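Local coordinates for protein glutaredoxin (Populus tremula x Populus tremuloides, PDB 2E7P) that binds a glutathione-ligated [2Fe-2S] cluster and probably reduces low-molecular-weight disulfides and proteins in a glutathione-dependent manner, at residues T28-G31 with Y32-R35; K37-L40 with T41-G44; L55-G58 with S59-S63; G85-D88 with T89-K93. One frame throughout, in Å; residues are numbered along the deposited sequence.

All four interactions are local, within a helix or at one of its ends. Interactions 1, 3 and 4 lie at helix N-termini and share one glutathione, but differ in chemistry. Interaction 1, largely buried, supplies a cysteine ligand for the cluster and a tyrosine hydroxyl; partly buried interaction 3 reaches the glycyl carboxylate with a side-chain amide; interaction 4, also partly buried, takes the gamma-glutamyl carboxylate with backbone N-H groups. Interaction 2, partly buried too, ends the helix that interaction 1 begins, with backbone and threonine bonds. Interaction 4 packs on both, through Cys87 against Arg35 and through Val90 and Val91 against Leu39. Interaction 3 stands apart, its centre about 26 Å from that of interaction 2.

Interaction 1 of 4, residues T28-G31 with Y32-R35; sequences TYCG and YCNR. With FES (Fe2/s2 (inorganic) cluster), chain E; GSH (glutathione), chain H; GSH (glutathione), chain G.
The Tyr32 ring carries sulfide S2 of the [2Fe-2S] cluster over one face, 4.0 Å above its plane and displaced toward the rim, while CD1 of the chain H glutathione lies in plane at its edge. Cys30 SG approaches the same ring obliquely, 5.4 Å from the centroid, a sulfur-aromatic contact. The Tyr29 ring is met at its edge by the glycyl carboxylate of that glutathione, whose O31 accepts from Tyr29 OH at 2.8 Å. Cys30 SG, trans to N (chi1 -167°), is brought to iron FE1, which glutathione SG2 also binds. Residues 30-33 form the CGYC redox motif of a glutaredoxin, at the start of helix 31-42 in the thioredoxin fold. Cys30 is the N-cap; its O accepts from Asn34 N at 3.0 Å, and Cys33 SG packs against Cys30 CB at 3.8 Å. The Asn34 amide lies near Cys30 O and gives ND2 to a water at 3.1 Å, which in turn donates to Thr28 O and to OE1 of the chain G glutathione, held by the third subunit. With an alanine here that water would probably lose its N-H donor, weakening the bridge. Tyr32 also meets Tyr32 of the second subunit edge-to-face.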
loop_
_atom_site.group_PDB
_atom_site.type_symbol
_atom_site.label_atom_id
_atom_site.label_comp_id
_atom_site.label_asym_id
_atom_site.label_seq_id
_atom_site.Cartn_x
_atom_site.Cartn_y
_atom_site.Cartn_z
ATOM N N THR C 28 -6.327 -1.288 3.854
ATOM C CA THR C 28 -5.795 -0.516 4.982
ATOM C C THR C 28 -4.278 -0.392 4.883
ATOM O O THR C 28 -3.696 0.570 5.352
ATOM C CB THR C 28 -6.119 -1.186 6.325
ATOM O OG1 THR C 28 -5.622 -2.535 6.299
ATOM C CG2 THR C 28 -7.644 -1.175 6.601
ATOM N N TYR C 29 -3.647 -1.371 4.252
ATOM C CA TYR C 29 -2.199 -1.394 4.141
ATOM C C TYR C 29 -1.614 -0.580 2.967
ATOM O O TYR C 29 -0.384 -0.477 2.856
ATOM C CB TYR C 29 -1.717 -2.854 4.077
ATOM C CG TYR C 29 -2.319 -3.638 2.937
ATOM C CD1 TYR C 29 -1.854 -3.461 1.618
ATOM C CD2 TYR C 29 -3.363 -4.543 3.166
ATOM C CE1 TYR C 29 -2.408 -4.162 0.570
ATOM C CE2 TYR C 29 -3.935 -5.268 2.114
ATOM C CZ TYR C 29 -3.448 -5.063 0.826
ATOM O OH TYR C 29 -4.010 -5.765 -0.191
ATOM N N CYS C 30 -2.456 0.000 2.094
ATOM C CA CYS C 30 -1.928 0.534 0.849
ATOM C C CYS C 30 -1.692 2.036 0.861
ATOM O O CYS C 30 -2.609 2.820 1.046
ATOM C CB CYS C 30 -2.768 0.145 -0.396
ATOM S SG CYS C 30 -1.896 0.507 -2.001
ATOM N N GLY C 31 -0.465 2.424 0.537
ATOM C CA GLY C 31 -0.069 3.809 0.416
ATOM C C GLY C 31 -0.715 4.532 -0.740
ATOM O O GLY C 31 -0.976 5.723 -0.638
ATOM N N TYR C 32 -0.971 3.838 -1.850
ATOM C CA TYR C 32 -1.719 4.443 -2.952
ATOM C C TYR C 32 -3.101 4.841 -2.453
ATOM O O TYR C 32 -3.584 5.938 -2.737
ATOM C CB TYR C 32 -1.825 3.491 -4.147
ATOM C CG TYR C 32 -0.598 3.450 -5.064
ATOM C CD1 TYR C 32 0.334 4.466 -5.027
ATOM C CD2 TYR C 32 -0.384 2.385 -5.959
ATOM C CE1 TYR C 32 1.455 4.455 -5.838
ATOM C CE2 TYR C 32 0.724 2.376 -6.807
ATOM C CZ TYR C 32 1.652 3.431 -6.721
ATOM O OH TYR C 32 2.785 3.526 -7.522
ATOM N N CYS C 33 -3.736 3.970 -1.667
ATOM C CA CYS C 33 -5.014 4.340 -1.019
ATOM C C CYS C 33 -4.879 5.561 -0.094
ATOM O O CYS C 33 -5.689 6.489 -0.164
ATOM C CB CYS C 33 -5.610 3.118 -0.288
ATOM S SG CYS C 33 -6.046 1.852 -1.464
ATOM N N ASN C 34 -3.857 5.578 0.759
ATOM C CA ASN C 34 -3.570 6.783 1.591
ATOM C C ASN C 34 -3.313 8.092 0.847
ATOM O O ASN C 34 -3.680 9.147 1.320
ATOM C CB ASN C 34 -2.411 6.499 2.544
ATOM C CG ASN C 34 -2.746 5.351 3.512
ATOM O OD1 ASN C 34 -3.919 5.096 3.773
ATOM N ND2 ASN C 34 -1.736 4.641 3.996
ATOM N N ARG C 35 -2.654 8.013 -0.312
ATOM C CA ARG C 35 -2.426 9.185 -1.178
ATOM C C ARG C 35 -3.773 9.759 -1.704
ATOM O O ARG C 35 -4.007 10.973 -1.701
ATOM C CB ARG C 35 -1.482 8.793 -2.337
ATOM C CG ARG C 35 -1.111 9.945 -3.355
ATOM C CD ARG C 35 -0.404 11.138 -2.702
ATOM N NE ARG C 35 -0.091 12.156 -3.704
ATOM C CZ ARG C 35 -0.210 13.473 -3.526
ATOM N NH1 ARG C 35 -0.633 13.961 -2.362
ATOM N NH2 ARG C 35 0.085 14.311 -4.534
HETATM FE FE1 FES E . -0.324 -0.074 -2.405
HETATM FE FE2 FES E . 2.190 0.102 -1.169
HETATM S S1 FES E . 0.772 -0.779 -1.311
HETATM S S2 FES E . 1.137 0.932 -2.372
HETATM N N1 GSH H . -2.482 2.381 -11.303
HETATM C CA1 GSH H . -3.244 1.979 -10.118
HETATM C C1 GSH H . -3.729 3.225 -9.434
HETATM O O11 GSH H . -4.626 3.200 -8.543
HETATM O O12 GSH H . -3.207 4.295 -9.822
HETATM C CB1 GSH H . -2.373 1.081 -9.225
HETATM C CG1 GSH H . -3.141 0.490 -8.020
HETATM C CD1 GSH H . -2.430 -0.695 -7.424
HETATM O OE1 GSH H . -1.417 -1.159 -7.926
HETATM N N2 GSH H . -3.011 -1.259 -6.371
HETATM C CA2 GSH H . -2.436 -2.446 -5.727
HETATM C C2 GSH H . -3.547 -3.462 -5.568
HETATM O O2 GSH H . -4.750 -3.134 -5.519
HETATM C CB2 GSH H . -1.843 -2.056 -4.335
HETATM S SG2 GSH H . -0.531 -0.809 -3.990
HETATM N N3 GSH H . -3.214 -4.753 -5.479
HETATM C CA3 GSH H . -4.208 -5.772 -5.289
HETATM C C3 GSH H . -4.782 -5.604 -3.886
HETATM O O31 GSH H . -4.107 -5.109 -2.951
HETATM O O32 GSH H . -5.943 -5.993 -3.698
HETATM N N1 GSH G . -0.604 -0.954 12.015
HETATM C CA1 GSH G . -0.335 0.480 12.113
HETATM C C1 GSH G . -1.202 1.009 13.214
HETATM O O11 GSH G . -1.098 2.181 13.639
HETATM O O12 GSH G . -2.063 0.234 13.666
HETATM C CB1 GSH G . -0.738 1.091 10.761
HETATM C CG1 GSH G . -0.554 2.623 10.595
HETATM C CD1 GSH G . -0.440 3.048 9.116
HETATM O OE1 GSH G . -0.506 2.216 8.222
HETATM N N2 GSH G . -0.289 4.351 8.850
HETATM C CA2 GSH G . -0.081 4.877 7.512
HETATM C C2 GSH G . 1.330 5.390 7.486
HETATM O O2 GSH G . 1.800 5.847 8.509
HETATM C CB2 GSH G . -0.944 6.108 7.343
HETATM S SG2 GSH G . -2.681 5.657 7.177
HETATM N N3 GSH G . 2.046 5.381 6.353
HETATM C CA3 GSH G . 3.413 5.884 6.222
HETATM C C3 GSH G . 3.439 7.403 6.285
HETATM O O31 GSH G . 2.380 8.079 6.331
HETATM O O32 GSH G . 4.536 7.998 6.285
HETATM O O HOH W 1 -1.498 2.063 5.718
#

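Interaction 2 of 4, residues K37-L40 with T41-G44; sequences KQLL and TQVG
Thr41 grips Lys37 O twice, through OG1 and through its backbone N, each at 2.9 Å and from opposite faces of the carbonyl plane. OG1 stands well above that plane, placed beside its own N by a chi1 of -59°. Leu39 and Gln42 run side by side in the same direction, with Leu39 CD2 3.5 Å from Gln42 OE1. A water bridges Leu39 O (2.8 Å) and Gln42 OE1 (3.2 Å), donating to both. Val43 lays CG1 against Leu40 O at 3.2 Å, a close approach, and its N donates to Leu39 O. Helix 31-42 then ends in a Schellman motif: Gly44 has the positive phi (69°) that suits glycine, and its N donates to Thr41 O at 3.0 Å. One shell out, Thr41 OG1 also bonds to Tyr47 OH, and Lys37 NZ forms a salt bridge with Glu51. A valine in place of Thr41 would probably deprive Lys37 O of its second donor and Tyr47 OH of its mate. Within the beta-alpha-beta unit of strands 22-26 and 48-51, Leu40 packs on Val22 and Val24 of strand 22-26, Leu39 lies on helix 87-95, and Val43 covers residues of helix 99-110.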
loop_
_atom_site.group_PDB
_atom_site.type_symbol
_atom_site.label_atom_id
_atom_site.label_comp_id
_atom_site.label_asym_id
_atom_site.label_seq_id
_atom_site.Cartn_x
_atom_site.Cartn_y
_atom_site.Cartn_z
ATOM N N LYS C 37 -6.656 9.443 -0.144
ATOM C CA LYS C 37 -7.244 10.023 1.058
ATOM C C LYS C 37 -6.644 11.397 1.351
ATOM O O LYS C 37 -7.370 12.321 1.732
ATOM C CB LYS C 37 -7.006 9.059 2.242
ATOM C CG LYS C 37 -7.905 7.814 2.186
ATOM C CD LYS C 37 -7.340 6.750 3.073
ATOM C CE LYS C 37 -8.023 5.385 2.825
ATOM N NZ LYS C 37 -7.632 4.433 3.882
ATOM N N GLN C 38 -5.319 11.495 1.231
ATOM C CA GLN C 38 -4.595 12.762 1.392
ATOM C C GLN C 38 -5.126 13.842 0.434
ATOM O O GLN C 38 -5.423 14.949 0.840
ATOM C CB GLN C 38 -3.091 12.556 1.140
ATOM C CG GLN C 38 -2.245 13.843 1.424
ATOM C CD GLN C 38 -0.766 13.602 1.249
ATOM O OE1 GLN C 38 -0.352 12.882 0.346
ATOM N NE2 GLN C 38 0.048 14.228 2.106
ATOM N N LEU C 39 -5.238 13.495 -0.842
ATOM C CA LEU C 39 -5.762 14.413 -1.861
ATOM C C LEU C 39 -7.203 14.805 -1.620
ATOM O O LEU C 39 -7.556 15.954 -1.795
ATOM C CB LEU C 39 -5.601 13.786 -3.265
ATOM C CG LEU C 39 -4.116 13.771 -3.650
ATOM C CD1 LEU C 39 -3.819 12.855 -4.855
ATOM C CD2 LEU C 39 -3.615 15.271 -3.844
ATOM N N LEU C 40 -8.045 13.873 -1.198
ATOM C CA LEU C 40 -9.431 14.252 -0.810
ATOM C C LEU C 40 -9.487 15.170 0.414
ATOM O O LEU C 40 -10.171 16.193 0.409
ATOM C CB LEU C 40 -10.341 13.022 -0.634
ATOM C CG LEU C 40 -10.529 12.237 -1.938
ATOM C CD1 LEU C 40 -11.145 10.850 -1.628
ATOM C CD2 LEU C 40 -11.408 13.034 -2.935
ATOM N N THR C 41 -8.755 14.814 1.460
ATOM C CA THR C 41 -8.695 15.661 2.655
ATOM C C THR C 41 -8.138 17.049 2.299
ATOM O O THR C 41 -8.615 18.053 2.819
ATOM C CB THR C 41 -7.808 15.005 3.737
ATOM O OG1 THR C 41 -8.336 13.721 4.083
ATOM C CG2 THR C 41 -7.646 15.873 5.007
ATOM N N GLN C 42 -7.140 17.109 1.418
ATOM C CA GLN C 42 -6.542 18.395 1.024
ATOM C C GLN C 42 -7.577 19.298 0.346
ATOM O O GLN C 42 -7.634 20.488 0.613
ATOM C CB GLN C 42 -5.338 18.190 0.103
ATOM C CG GLN C 42 -4.730 19.521 -0.443
ATOM C CD GLN C 42 -3.572 19.286 -1.388
ATOM O OE1 GLN C 42 -3.575 18.319 -2.155
ATOM N NE2 GLN C 42 -2.577 20.139 -1.333
ATOM N N VAL C 43 -8.436 18.717 -0.488
ATOM C CA VAL C 43 -9.457 19.506 -1.160
ATOM C C VAL C 43 -10.706 19.745 -0.241
ATOM O O VAL C 43 -11.677 20.359 -0.661
ATOM C CB VAL C 43 -9.773 18.887 -2.543
ATOM C CG1 VAL C 43 -10.607 17.625 -2.385
ATOM C CG2 VAL C 43 -10.472 19.894 -3.498
ATOM N N GLY C 44 -10.637 19.315 1.021
ATOM C CA GLY C 44 -11.753 19.455 1.964
ATOM C C GLY C 44 -13.008 18.614 1.707
ATOM O O GLY C 44 -14.104 18.968 2.145
HETATM O O HOH W 2 -6.308 17.666 -3.582
#

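Interaction 3 of 4, residues L55-G58 with S59-S63; sequences LSDG and SQLQS. With GSH (glutathione), chain H.
A type I beta turn from Leu55 to Gly58 runs straight into helix 58-69, with Asp57 at the N-cap and Leu61, one turn along, packed back on the turn. The turn is closed by Gly58 N donating to Leu55 O at 3.1 Å. Leu61 N then reaches Asp57 O at 2.9 Å, nearly in line with the carbonyl bond, and Gln62 N takes Gly58 O. The Asp57 side chain makes no capping bond. With CG lodged between the backbone N and the carbonyl carbon (chi1 60°), its carboxylate passes obliquely across the end of Leu61 instead, OD2 lying 3.8 Å from CD2, and pairs in a salt bridge with Lys12 of helix 3-18. Leu61 CD2 also meets Leu55 CD1 at 3.7 Å, so one methyl is shared between an apolar neighbour and the carboxylate; both torsions of Leu61 lie away from the staggered positions. Gln60 folds back at its second torsion (91°) and sets OE1 over the turn, 3.5 Å from Asp57 CA. Gln62 does the opposite. Its extended chain leaves the helix toward the glutathione, where NE2 donates to glycyl carboxylate O32 at 2.7 Å in an almost straight bond (177°). NE2 also bonds to Gly72 O, and OE1 accepts a weak bond from Lys27 NZ, which together fix which way the amide is flipped. Lys27 NZ itself binds the same glutathione. A side-chain amide from this helix beside a lysine thus completes the glycyl end of the glutathione groove of a glutaredoxin.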
loop_
_atom_site.group_PDB
_atom_site.type_symbol
_atom_site.label_atom_id
_atom_site.label_comp_id
_atom_site.label_asym_id
_atom_site.label_seq_id
_atom_site.Cartn_x
_atom_site.Cartn_y
_atom_site.Cartn_z
ATOM N N LEU C 55 -13.471 -6.605 5.368
ATOM C CA LEU C 55 -14.768 -7.194 5.116
ATOM C C LEU C 55 -14.590 -8.683 4.811
ATOM O O LEU C 55 -13.668 -9.034 4.093
ATOM C CB LEU C 55 -15.433 -6.483 3.944
ATOM C CG LEU C 55 -15.702 -4.977 4.126
ATOM C CD1 LEU C 55 -16.252 -4.442 2.835
ATOM C CD2 LEU C 55 -16.673 -4.680 5.282
ATOM N N SER C 56 -15.464 -9.548 5.335
ATOM C CA SER C 56 -15.378 -10.979 5.019
ATOM C C SER C 56 -15.626 -11.266 3.539
ATOM O O SER C 56 -15.022 -12.172 2.978
ATOM C CB SER C 56 -16.335 -11.829 5.889
ATOM O OG SER C 56 -17.659 -11.311 5.844
ATOM N N ASP C 57 -16.495 -10.490 2.904
ATOM C CA ASP C 57 -16.732 -10.638 1.473
ATOM C C ASP C 57 -15.870 -9.662 0.615
ATOM O O ASP C 57 -16.198 -9.374 -0.538
ATOM C CB ASP C 57 -18.218 -10.424 1.199
ATOM C CG ASP C 57 -18.669 -9.059 1.615
ATOM O OD1 ASP C 57 -18.006 -8.478 2.513
ATOM O OD2 ASP C 57 -19.661 -8.570 1.040
ATOM N N GLY C 58 -14.768 -9.171 1.190
ATOM C CA GLY C 58 -13.907 -8.187 0.505
ATOM C C GLY C 58 -13.437 -8.669 -0.847
ATOM O O GLY C 58 -13.496 -7.953 -1.831
ATOM N N SER C 59 -12.997 -9.917 -0.874
ATOM C CA SER C 59 -12.512 -10.595 -2.066
ATOM C C SER C 59 -13.570 -10.545 -3.170
ATOM O O SER C 59 -13.298 -10.164 -4.303
ATOM C CB SER C 59 -12.255 -12.059 -1.686
ATOM O OG SER C 59 -11.014 -12.484 -2.181
ATOM N N GLN C 60 -14.791 -10.941 -2.819
ATOM C CA GLN C 60 -15.888 -11.021 -3.788
ATOM C C GLN C 60 -16.312 -9.636 -4.280
ATOM O O GLN C 60 -16.653 -9.467 -5.454
ATOM C CB GLN C 60 -17.092 -11.758 -3.173
ATOM C CG GLN C 60 -16.801 -13.198 -2.752
ATOM C CD GLN C 60 -16.322 -13.322 -1.304
ATOM O OE1 GLN C 60 -15.308 -12.730 -0.899
ATOM N NE2 GLN C 60 -17.054 -14.112 -0.518
ATOM N N LEU C 61 -16.302 -8.658 -3.368
ATOM C CA LEU C 61 -16.575 -7.265 -3.715
ATOM C C LEU C 61 -15.562 -6.720 -4.697
ATOM O O LEU C 61 -15.931 -6.023 -5.646
ATOM C CB LEU C 61 -16.567 -6.414 -2.462
ATOM C CG LEU C 61 -17.854 -5.824 -1.882
ATOM C CD1 LEU C 61 -19.152 -6.537 -2.262
ATOM C CD2 LEU C 61 -17.726 -5.622 -0.352
ATOM N N GLN C 62 -14.292 -7.063 -4.478
ATOM C CA GLN C 62 -13.198 -6.644 -5.352
ATOM C C GLN C 62 -13.309 -7.219 -6.755
ATOM O O GLN C 62 -13.165 -6.482 -7.723
ATOM C CB GLN C 62 -11.842 -7.004 -4.762
ATOM C CG GLN C 62 -10.655 -6.221 -5.442
ATOM C CD GLN C 62 -9.401 -6.245 -4.596
ATOM O OE1 GLN C 62 -9.475 -6.488 -3.405
ATOM N NE2 GLN C 62 -8.242 -5.975 -5.203
ATOM N N SER C 63 -13.588 -8.524 -6.877
ATOM C CA SER C 63 -13.757 -9.103 -8.210
ATOM C C SER C 63 -15.033 -8.598 -8.898
ATOM O O SER C 63 -15.022 -8.334 -10.101
ATOM C CB SER C 63 -13.603 -10.643 -8.220
ATOM O OG SER C 63 -14.642 -11.249 -7.507
HETATM N N1 GSH H . -2.482 2.381 -11.303
HETATM C CA1 GSH H . -3.244 1.979 -10.118
HETATM C C1 GSH H . -3.729 3.225 -9.434
HETATM O O11 GSH H . -4.626 3.200 -8.543
HETATM O O12 GSH H . -3.207 4.295 -9.822
HETATM C CB1 GSH H . -2.373 1.081 -9.225
HETATM C CG1 GSH H . -3.141 0.490 -8.020
HETATM C CD1 GSH H . -2.430 -0.695 -7.424
HETATM O OE1 GSH H . -1.417 -1.159 -7.926
HETATM N N2 GSH H . -3.011 -1.259 -6.371
HETATM C CA2 GSH H . -2.436 -2.446 -5.727
HETATM C C2 GSH H . -3.547 -3.462 -5.568
HETATM O O2 GSH H . -4.750 -3.134 -5.519
HETATM C CB2 GSH H . -1.843 -2.056 -4.335
HETATM S SG2 GSH H . -0.531 -0.809 -3.990
HETATM N N3 GSH H . -3.214 -4.753 -5.479
HETATM C CA3 GSH H . -4.208 -5.772 -5.289
HETATM C C3 GSH H . -4.782 -5.604 -3.886
HETATM O O31 GSH H . -4.107 -5.109 -2.951
HETATM O O32 GSH H . -5.943 -5.993 -3.698
#

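Interaction 4 of 4, residues G85-D88 with T89-K93; sequences GGCD and TVVEK. With GSH (glutathione), chain H.
Backbone bonds join Gly86, Cys87 and Asp88 to the first full turn of helix 87-95: Val90 N donates to Gly86 O, Val91 N to Cys87 O at 2.9 Å and almost straight (176°), and Glu92 N to Asp88 O. Gly86 is the N-cap. Two N-H groups of this first turn go to the ligand, the gamma-glutamyl carboxylate of glutathione: Cys87 N donates to O11 at 2.9 Å and Asp88 N to O12, also at 2.9 Å. One N-H for each oxygen fixes the rotation of the carboxylate, and the helix N-terminus behind them would be expected to favour its negative charge. The Asp88 carboxylate lies beside this end of the ligand, OD2 3.6 Å from the amino nitrogen N1. A water adds to the grip, accepting from Thr89 N at 2.8 Å and weakly from Gly86 N, and donating to O12.

By close packing, Thr89 OG1 sits 3.5 Å from Gly85 CA, at a site where any side chain on Gly85 would collide with it; Gly86 CA likewise comes 3.4 Å from O11, where a CB would clash. Among apolar contacts, Cys87, its sulfur trans to N (chi1 -174°), leans toward Val91, SG 4.1 Å from CG2. Gly86 links strand 82-85, outermost in this chain's sheet and paired with strand 76-79 through Gly85 and Val77, to helix 87-95. That helix lies against helix 31-42: Cys87 on Arg35 and Val36, Val90 and Val91 on Leu39, while Lys93 reaches helix 99-110.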
loop_
_atom_site.group_PDB
_atom_site.type_symbol
_atom_site.label_atom_id
_atom_site.label_comp_id
_atom_site.label_asym_id
_atom_site.label_seq_id
_atom_site.Cartn_x
_atom_site.Cartn_y
_atom_site.Cartn_z
ATOM N N GLY C 85 -11.544 6.548 -11.068
ATOM C CA GLY C 85 -10.368 5.810 -11.428
ATOM C C GLY C 85 -9.621 5.466 -10.150
ATOM O O GLY C 85 -10.220 5.274 -9.095
ATOM N N GLY C 86 -8.305 5.400 -10.252
ATOM C CA GLY C 86 -7.456 5.005 -9.150
ATOM C C GLY C 86 -6.667 6.174 -8.609
ATOM O O GLY C 86 -7.093 7.325 -8.725
ATOM N N CYS C 87 -5.519 5.874 -8.006
ATOM C CA CYS C 87 -4.634 6.908 -7.446
ATOM C C CYS C 87 -4.063 7.806 -8.555
ATOM O O CYS C 87 -4.168 9.014 -8.481
ATOM C CB CYS C 87 -3.500 6.248 -6.652
ATOM S SG CYS C 87 -2.454 7.411 -5.791
ATOM N N ASP C 88 -3.493 7.211 -9.598
ATOM C CA ASP C 88 -2.975 8.004 -10.701
ATOM C C ASP C 88 -4.041 8.978 -11.198
ATOM O O ASP C 88 -3.755 10.157 -11.370
ATOM C CB ASP C 88 -2.467 7.143 -11.864
ATOM C CG ASP C 88 -1.195 6.415 -11.532
ATOM O OD1 ASP C 88 -0.534 6.723 -10.514
ATOM O OD2 ASP C 88 -0.837 5.486 -12.283
ATOM N N THR C 89 -5.265 8.481 -11.424
ATOM C CA THR C 89 -6.367 9.357 -11.827
ATOM C C THR C 89 -6.575 10.526 -10.869
ATOM O O THR C 89 -6.692 11.701 -11.321
ATOM C CB THR C 89 -7.710 8.609 -11.988
ATOM O OG1 THR C 89 -7.514 7.428 -12.779
ATOM C CG2 THR C 89 -8.714 9.509 -12.688
ATOM N N VAL C 90 -6.670 10.232 -9.564
ATOM C CA VAL C 90 -6.962 11.291 -8.595
ATOM C C VAL C 90 -5.833 12.345 -8.530
ATOM O O VAL C 90 -6.106 13.559 -8.428
ATOM C CB VAL C 90 -7.305 10.759 -7.161
ATOM C CG1 VAL C 90 -7.537 11.934 -6.197
ATOM C CG2 VAL C 90 -8.540 9.900 -7.202
ATOM N N VAL C 91 -4.588 11.869 -8.573
ATOM C CA VAL C 91 -3.410 12.758 -8.606
ATOM C C VAL C 91 -3.532 13.684 -9.831
ATOM O O VAL C 91 -3.410 14.895 -9.709
ATOM C CB VAL C 91 -2.073 11.949 -8.665
ATOM C CG1 VAL C 91 -0.868 12.878 -8.979
ATOM C CG2 VAL C 91 -1.801 11.179 -7.348
ATOM N N GLU C 92 -3.798 13.114 -10.996
ATOM C CA GLU C 92 -4.010 13.919 -12.223
ATOM C C GLU C 92 -5.130 14.980 -12.138
ATOM O O GLU C 92 -4.944 16.135 -12.558
ATOM C CB GLU C 92 -4.267 12.983 -13.390
ATOM C CG GLU C 92 -3.940 13.543 -14.758
ATOM C CD GLU C 92 -4.081 12.452 -15.830
ATOM O OE1 GLU C 92 -3.033 11.981 -16.405
ATOM O OE2 GLU C 92 -5.249 12.046 -16.062
ATOM N N LYS C 93 -6.287 14.600 -11.606
ATOM C CA LYS C 93 -7.384 15.559 -11.348
ATOM C C LYS C 93 -6.980 16.722 -10.425
ATOM O O LYS C 93 -7.301 17.907 -10.673
ATOM C CB LYS C 93 -8.608 14.838 -10.764
ATOM C CG LYS C 93 -9.144 13.706 -11.697
ATOM C CD LYS C 93 -9.753 14.277 -12.965
ATOM C CE LYS C 93 -10.626 13.238 -13.724
ATOM N NZ LYS C 93 -10.507 13.453 -15.205
HETATM N N1 GSH H . -2.482 2.381 -11.303
HETATM C CA1 GSH H . -3.244 1.979 -10.118
HETATM C C1 GSH H . -3.729 3.225 -9.434
HETATM O O11 GSH H . -4.626 3.200 -8.543
HETATM O O12 GSH H . -3.207 4.295 -9.822
HETATM C CB1 GSH H . -2.373 1.081 -9.225
HETATM C CG1 GSH H . -3.141 0.490 -8.020
HETATM C CD1 GSH H . -2.430 -0.695 -7.424
HETATM O OE1 GSH H . -1.417 -1.159 -7.926
HETATM N N2 GSH H . -3.011 -1.259 -6.371
HETATM C CA2 GSH H . -2.436 -2.446 -5.727
HETATM C C2 GSH H . -3.547 -3.462 -5.568
HETATM O O2 GSH H . -4.750 -3.134 -5.519
HETATM C CB2 GSH H . -1.843 -2.056 -4.335
HETATM S SG2 GSH H . -0.531 -0.809 -3.990
HETATM N N3 GSH H . -3.214 -4.753 -5.479
HETATM C CA3 GSH H . -4.208 -5.772 -5.289
HETATM C C3 GSH H . -4.782 -5.604 -3.886
HETATM O O31 GSH H . -4.107 -5.109 -2.951
HETATM O O32 GSH H . -5.943 -5.993 -3.698
HETATM O O HOH W 3 -5.560 5.659 -11.598
#